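Local atomic coordinates of actinorhodin polyketide putative beta-ketoacyl synthase 2 (Streptomyces coelicolor A3, PDB entry 1TQY), a protein that serves as the chain length factor of the actinorhodin polyketide synthase, a ketosynthase-like subunit thought to take part in setting the length of the growing polyketide chain. Residues 82-87 with 150-155; 106-111 with 156-161. All blocks are in the same frame, centred on the assembly; numbering follows the deposited sequence.

Contact 1 (82-87 with 150-155); sequences LALTAA and GQISIR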
loop_
_atom_site.group_PDB
_atom_site.type_symbol
_atom_site.label_atom_id
_atom_site.label_comp_id
_atom_site.label_asym_id
_atom_site.label_seq_id
_atom_site.Cartn_x
_atom_site.Cartn_y
_atom_site.Cartn_z
ATOM N N LEU B 82 -11.810 -7.321 12.349
ATOM C CA LEU B 82 -12.066 -8.516 11.564
ATOM C C LEU B 82 -10.737 -9.127 11.111
ATOM O O LEU B 82 -10.555 -10.342 11.175
ATOM C CB LEU B 82 -12.944 -8.163 10.359
ATOM C CG LEU B 82 -14.383 -7.819 10.747
ATOM C CD1 LEU B 82 -15.054 -7.000 9.659
ATOM C CD2 LEU B 82 -15.139 -9.090 11.020
ATOM N N ALA B 83 -9.807 -8.278 10.681
ATOM C CA ALA B 83 -8.494 -8.722 10.228
ATOM C C ALA B 83 -7.698 -9.375 11.356
ATOM O O ALA B 83 -7.008 -10.364 11.135
ATOM C CB ALA B 83 -7.711 -7.535 9.660
ATOM N N LEU B 84 -7.777 -8.809 12.556
ATOM C CA LEU B 84 -7.057 -9.367 13.698
ATOM C C LEU B 84 -7.673 -10.716 14.069
ATOM O O LEU B 84 -6.961 -11.647 14.424
ATOM C CB LEU B 84 -7.126 -8.415 14.905
ATOM C CG LEU B 84 -6.323 -7.101 14.857
ATOM C CD1 LEU B 84 -6.772 -6.171 15.977
ATOM C CD2 LEU B 84 -4.834 -7.410 14.987
ATOM N N THR B 85 -8.994 -10.822 13.971
ATOM C CA THR B 85 -9.668 -12.064 14.311
ATOM C C THR B 85 -9.277 -13.121 13.304
ATOM O O THR B 85 -8.963 -14.264 13.656
ATOM C CB THR B 85 -11.183 -11.888 14.279
ATOM O OG1 THR B 85 -11.553 -10.840 15.178
ATOM C CG2 THR B 85 -11.880 -13.174 14.669
ATOM N N ALA B 86 -9.297 -12.717 12.039
ATOM C CA ALA B 86 -8.929 -13.588 10.934
ATOM C C ALA B 86 -7.483 -14.035 11.117
ATOM O O ALA B 86 -7.187 -15.228 11.060
ATOM C CB ALA B 86 -9.082 -12.836 9.615
ATOM N N ALA B 87 -6.591 -13.075 11.350
ATOM C CA ALA B 87 -5.178 -13.384 11.523
ATOM C C ALA B 87 -4.935 -14.387 12.647
ATOM O O ALA B 87 -4.199 -15.353 12.469
ATOM C CB ALA B 87 -4.385 -12.103 11.771
ATOM N N GLY B 150 0.416 -3.271 10.608
ATOM C CA GLY B 150 1.006 -2.879 11.872
ATOM C C GLY B 150 0.353 -3.496 13.100
ATOM O O GLY B 150 1.045 -3.846 14.055
ATOM N N GLN B 151 -0.972 -3.625 13.095
ATOM C CA GLN B 151 -1.672 -4.206 14.239
ATOM C C GLN B 151 -1.442 -5.706 14.315
ATOM O O GLN B 151 -1.277 -6.262 15.401
ATOM C CB GLN B 151 -3.180 -3.915 14.176
ATOM C CG GLN B 151 -3.573 -2.453 14.413
ATOM C CD GLN B 151 -3.428 -2.002 15.869
ATOM O OE1 GLN B 151 -3.902 -0.927 16.243
ATOM N NE2 GLN B 151 -2.773 -2.819 16.690
ATOM N N ILE B 152 -1.438 -6.379 13.167
ATOM C CA ILE B 152 -1.199 -7.819 13.175
ATOM C C ILE B 152 0.244 -8.054 13.653
ATOM O O ILE B 152 0.505 -8.936 14.480
ATOM C CB ILE B 152 -1.434 -8.416 11.766
ATOM C CG1 ILE B 152 -2.942 -8.374 11.452
ATOM C CG2 ILE B 152 -0.915 -9.832 11.696
ATOM C CD1 ILE B 152 -3.307 -8.799 10.040
ATOM N N SER B 153 1.164 -7.235 13.153
ATOM C CA SER B 153 2.586 -7.315 13.512
ATOM C C SER B 153 2.810 -7.219 15.025
ATOM O O SER B 153 3.469 -8.067 15.629
ATOM C CB SER B 153 3.352 -6.187 12.809
ATOM O OG SER B 153 4.583 -5.909 13.456
ATOM N N ILE B 154 2.261 -6.166 15.619
ATOM C CA ILE B 154 2.382 -5.914 17.050
ATOM C C ILE B 154 1.741 -6.997 17.909
ATOM O O ILE B 154 2.306 -7.418 18.919
ATOM C CB ILE B 154 1.728 -4.566 17.412
ATOM C CG1 ILE B 154 2.485 -3.433 16.728
ATOM C CG2 ILE B 154 1.717 -4.364 18.926
ATOM C CD1 ILE B 154 1.849 -2.098 16.919
ATOM N N ARG B 155 0.560 -7.450 17.510
ATOM C CA ARG B 155 -0.125 -8.451 18.296
ATOM C C ARG B 155 0.568 -9.804 18.323
ATOM O O ARG B 155 0.417 -10.555 19.284
ATOM C CB ARG B 155 -1.559 -8.646 17.806
ATOM C CG ARG B 155 -2.443 -9.218 18.893
ATOM C CD ARG B 155 -3.661 -9.878 18.321
ATOM N NE ARG B 155 -4.587 -10.322 19.353
ATOM C CZ ARG B 155 -5.704 -10.990 19.091
ATOM N NH1 ARG B 155 -6.016 -11.285 17.836
ATOM N NH2 ARG B 155 -6.511 -11.357 20.078
HETATM O O HOH W 1 -4.710 -11.328 15.395
#
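I152 of helix 150-155 reaches A83, L84 and A87 of helix 82-87 with the outer atoms of its branched side chain. From CB, the CG2 branch packs against the CB of A87. CG1 lies anti to the carbonyl carbon (chi1 -70°), and this torsion carries the longer branch across to the other helix. On the way, CG1 of I152 rests 4.1 Å from CD2 of L84. At the tip, CD1 of I152 reaches 3.9 Å from CB of A87 and 4.2 Å from the backbone O of A83. The small alanines let this isoleucine approach closely, while the longer L84 packs beside it: its CD2 lies 3.8 Å from O of Q151 and also packs against the CB of Q151. The amide oxygen of Q151 is bonded to Q75.

R155 closes the contact at one border. Its chain runs extended from CG to NE, with CG anti to the backbone N (chi1 -157°), which brings the edge of the guanidinium to O of L84, which lies in its plane. NH1 of R155 stays 3.6 Å from O of L84, and a water lies between them: it accepts from NH1 of R155 at 2.8 Å, while its link to O of L84 is doubtfully short. Arginine suits this border because its long apolar stem reaches across before the charged end; the R155 side chain also touches D88 further along helix 78-93.

The segment axes are 9.9 Å apart and cross at -44°. The side-chain packing is mainly apolar, with methyl groups also set against backbone oxygens, and the polar link between the segments runs through water at the border where R155 lies.

Contact 2 (106-111 with 156-161); sequences MGVVTA and HGMRGP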
loop_
_atom_site.group_PDB
_atom_site.type_symbol
_atom_site.label_atom_id
_atom_site.label_comp_id
_atom_site.label_asym_id
_atom_site.label_seq_id
_atom_site.Cartn_x
_atom_site.Cartn_y
_atom_site.Cartn_z
ATOM N N MET B 106 9.214 -13.755 10.860
ATOM C CA MET B 106 7.781 -13.631 10.630
ATOM C C MET B 106 7.430 -12.276 10.036
ATOM O O MET B 106 7.675 -11.230 10.644
ATOM C CB MET B 106 7.017 -13.848 11.930
ATOM C CG MET B 106 7.217 -15.237 12.503
ATOM S SD MET B 106 6.297 -15.451 14.034
ATOM C CE MET B 106 7.358 -14.560 15.208
ATOM N N GLY B 107 6.849 -12.303 8.840
ATOM C CA GLY B 107 6.469 -11.067 8.176
ATOM C C GLY B 107 4.967 -10.909 8.029
ATOM O O GLY B 107 4.208 -11.848 8.264
ATOM N N VAL B 108 4.536 -9.715 7.642
ATOM C CA VAL B 108 3.117 -9.452 7.462
ATOM C C VAL B 108 2.874 -8.587 6.228
ATOM O O VAL B 108 3.363 -7.457 6.138
ATOM C CB VAL B 108 2.506 -8.754 8.711
ATOM C CG1 VAL B 108 1.028 -8.447 8.475
ATOM C CG2 VAL B 108 2.636 -9.662 9.936
ATOM N N VAL B 109 2.133 -9.134 5.267
ATOM C CA VAL B 109 1.816 -8.420 4.033
ATOM C C VAL B 109 0.310 -8.430 3.789
ATOM O O VAL B 109 -0.277 -9.479 3.536
ATOM C CB VAL B 109 2.501 -9.064 2.818
ATOM C CG1 VAL B 109 2.252 -8.196 1.586
ATOM C CG2 VAL B 109 3.987 -9.216 3.079
ATOM N N THR B 110 -0.307 -7.254 3.870
ATOM C CA THR B 110 -1.745 -7.136 3.657
ATOM C C THR B 110 -2.090 -6.133 2.590
ATOM O O THR B 110 -1.264 -5.307 2.214
ATOM C CB THR B 110 -2.479 -6.631 4.916
ATOM O OG1 THR B 110 -1.985 -5.324 5.248
ATOM C CG2 THR B 110 -2.291 -7.592 6.084
ATOM N N ALA B 111 -3.318 -6.213 2.094
ATOM C CA ALA B 111 -3.787 -5.232 1.124
ATOM C C ALA B 111 -4.919 -4.504 1.859
ATOM O O ALA B 111 -5.587 -5.093 2.706
ATOM C CB ALA B 111 -4.315 -5.921 -0.130
ATOM N N HIS B 156 1.328 -10.134 17.287
ATOM C CA HIS B 156 1.978 -11.433 17.279
ATOM C C HIS B 156 3.492 -11.364 17.396
ATOM O O HIS B 156 4.174 -12.387 17.364
ATOM C CB HIS B 156 1.541 -12.200 16.030
ATOM C CG HIS B 156 0.057 -12.367 15.941
ATOM N ND1 HIS B 156 -0.642 -13.244 16.743
ATOM C CD2 HIS B 156 -0.873 -11.699 15.217
ATOM C CE1 HIS B 156 -1.938 -13.107 16.520
ATOM N NE2 HIS B 156 -2.105 -12.175 15.599
ATOM N N GLY B 157 4.010 -10.152 17.562
ATOM C CA GLY B 157 5.443 -9.975 17.696
ATOM C C GLY B 157 6.206 -10.381 16.454
ATOM O O GLY B 157 7.274 -10.997 16.530
ATOM N N MET B 158 5.656 -10.031 15.295
ATOM C CA MET B 158 6.298 -10.352 14.022
ATOM C C MET B 158 7.125 -9.145 13.600
ATOM O O MET B 158 6.586 -8.058 13.456
ATOM C CB MET B 158 5.231 -10.697 12.981
ATOM C CG MET B 158 4.449 -11.927 13.377
ATOM S SD MET B 158 3.279 -12.510 12.147
ATOM C CE MET B 158 2.539 -13.898 13.068
ATOM N N ARG B 159 8.430 -9.339 13.415
ATOM C CA ARG B 159 9.316 -8.229 13.073
ATOM C C ARG B 159 10.012 -8.286 11.722
ATOM O O ARG B 159 10.784 -7.388 11.386
ATOM C CB ARG B 159 10.369 -8.070 14.171
ATOM C CG ARG B 159 9.754 -7.873 15.546
ATOM C CD ARG B 159 10.713 -7.222 16.520
ATOM N NE ARG B 159 9.988 -6.816 17.720
ATOM C CZ ARG B 159 9.582 -7.657 18.664
ATOM N NH1 ARG B 159 9.846 -8.952 18.558
ATOM N NH2 ARG B 159 8.880 -7.203 19.688
ATOM N N GLY B 160 9.744 -9.337 10.954
ATOM C CA GLY B 160 10.351 -9.474 9.643
ATOM C C GLY B 160 9.828 -8.451 8.648
ATOM O O GLY B 160 9.022 -7.584 9.007
ATOM N N PRO B 161 10.263 -8.537 7.376
ATOM C CA PRO B 161 9.851 -7.623 6.301
ATOM C C PRO B 161 8.334 -7.673 6.150
ATOM O O PRO B 161 7.764 -8.746 5.970
ATOM C CB PRO B 161 10.539 -8.193 5.061
ATOM C CG PRO B 161 11.615 -9.065 5.596
ATOM C CD PRO B 161 11.048 -9.658 6.838
#
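M106 meets M158 through side chains and G160 through its backbone O where strand 106-111 passes the loop that follows helix 147-156. The direct hydrogen bond is between backbones: N of G160 donates to O of M106 at 2.8 Å, with an N-H...O angle of 141°, so it is bent, and the donor stands above the carbonyl plane. Having no side chain, G160 can bring its backbone this close to the strand, and G107, also without a side chain, allows the same closeness, the two CA atoms lying 4.4 Å apart. A CA-H...O contact adds to this, CA of G107 standing 3.5 Å from O of P161. G157 leaves the helix with positive phi, a conformation glycine adopts easily.

The apolar contacts centre on M158. Its side chain crosses that of M106 at about a right angle, its CG lying 3.5 Å from CB of M106. Extended beyond CG (chi2 -174°), it carries SD to 3.7 Å from CG2 of V108. M106 instead bends at its last torsion, chi3 -77°, placing its CE 3.8 Å from O of G157. Unbranched, flexible methionines suit such a junction, since they can follow the uneven surface of a loop.

Around this junction, M158 also packs on L91 of helix 78-93 and V191 of strand 189-196. P161 touches T182 of helix 171-185, and strand 106-111 pairs in parallel with strands 163-166 and 189-196.

In the fold
Helix 147-156 joins the two contacts: it supplies 150-155 to contact 1 and runs directly into the 156-161 loop of contact 2. Their centres are about 10 Å apart. A probable hydrogen bond of 2.9 Å from OG of S153 to O of M158 ties the helix to the loop, and CG2 of I152 packs 4.0 Å from CG2 of V108, so one hydrophobic layer extends from helix 78-93 to strand 106-111. Both lie in the N-terminal half of the ketosynthase-type fold. Neither includes P21 or Q58, which bind the sodium ion. The partner protein chain packs on Q151, S153 and I154, and hydrogen-bonds to R159.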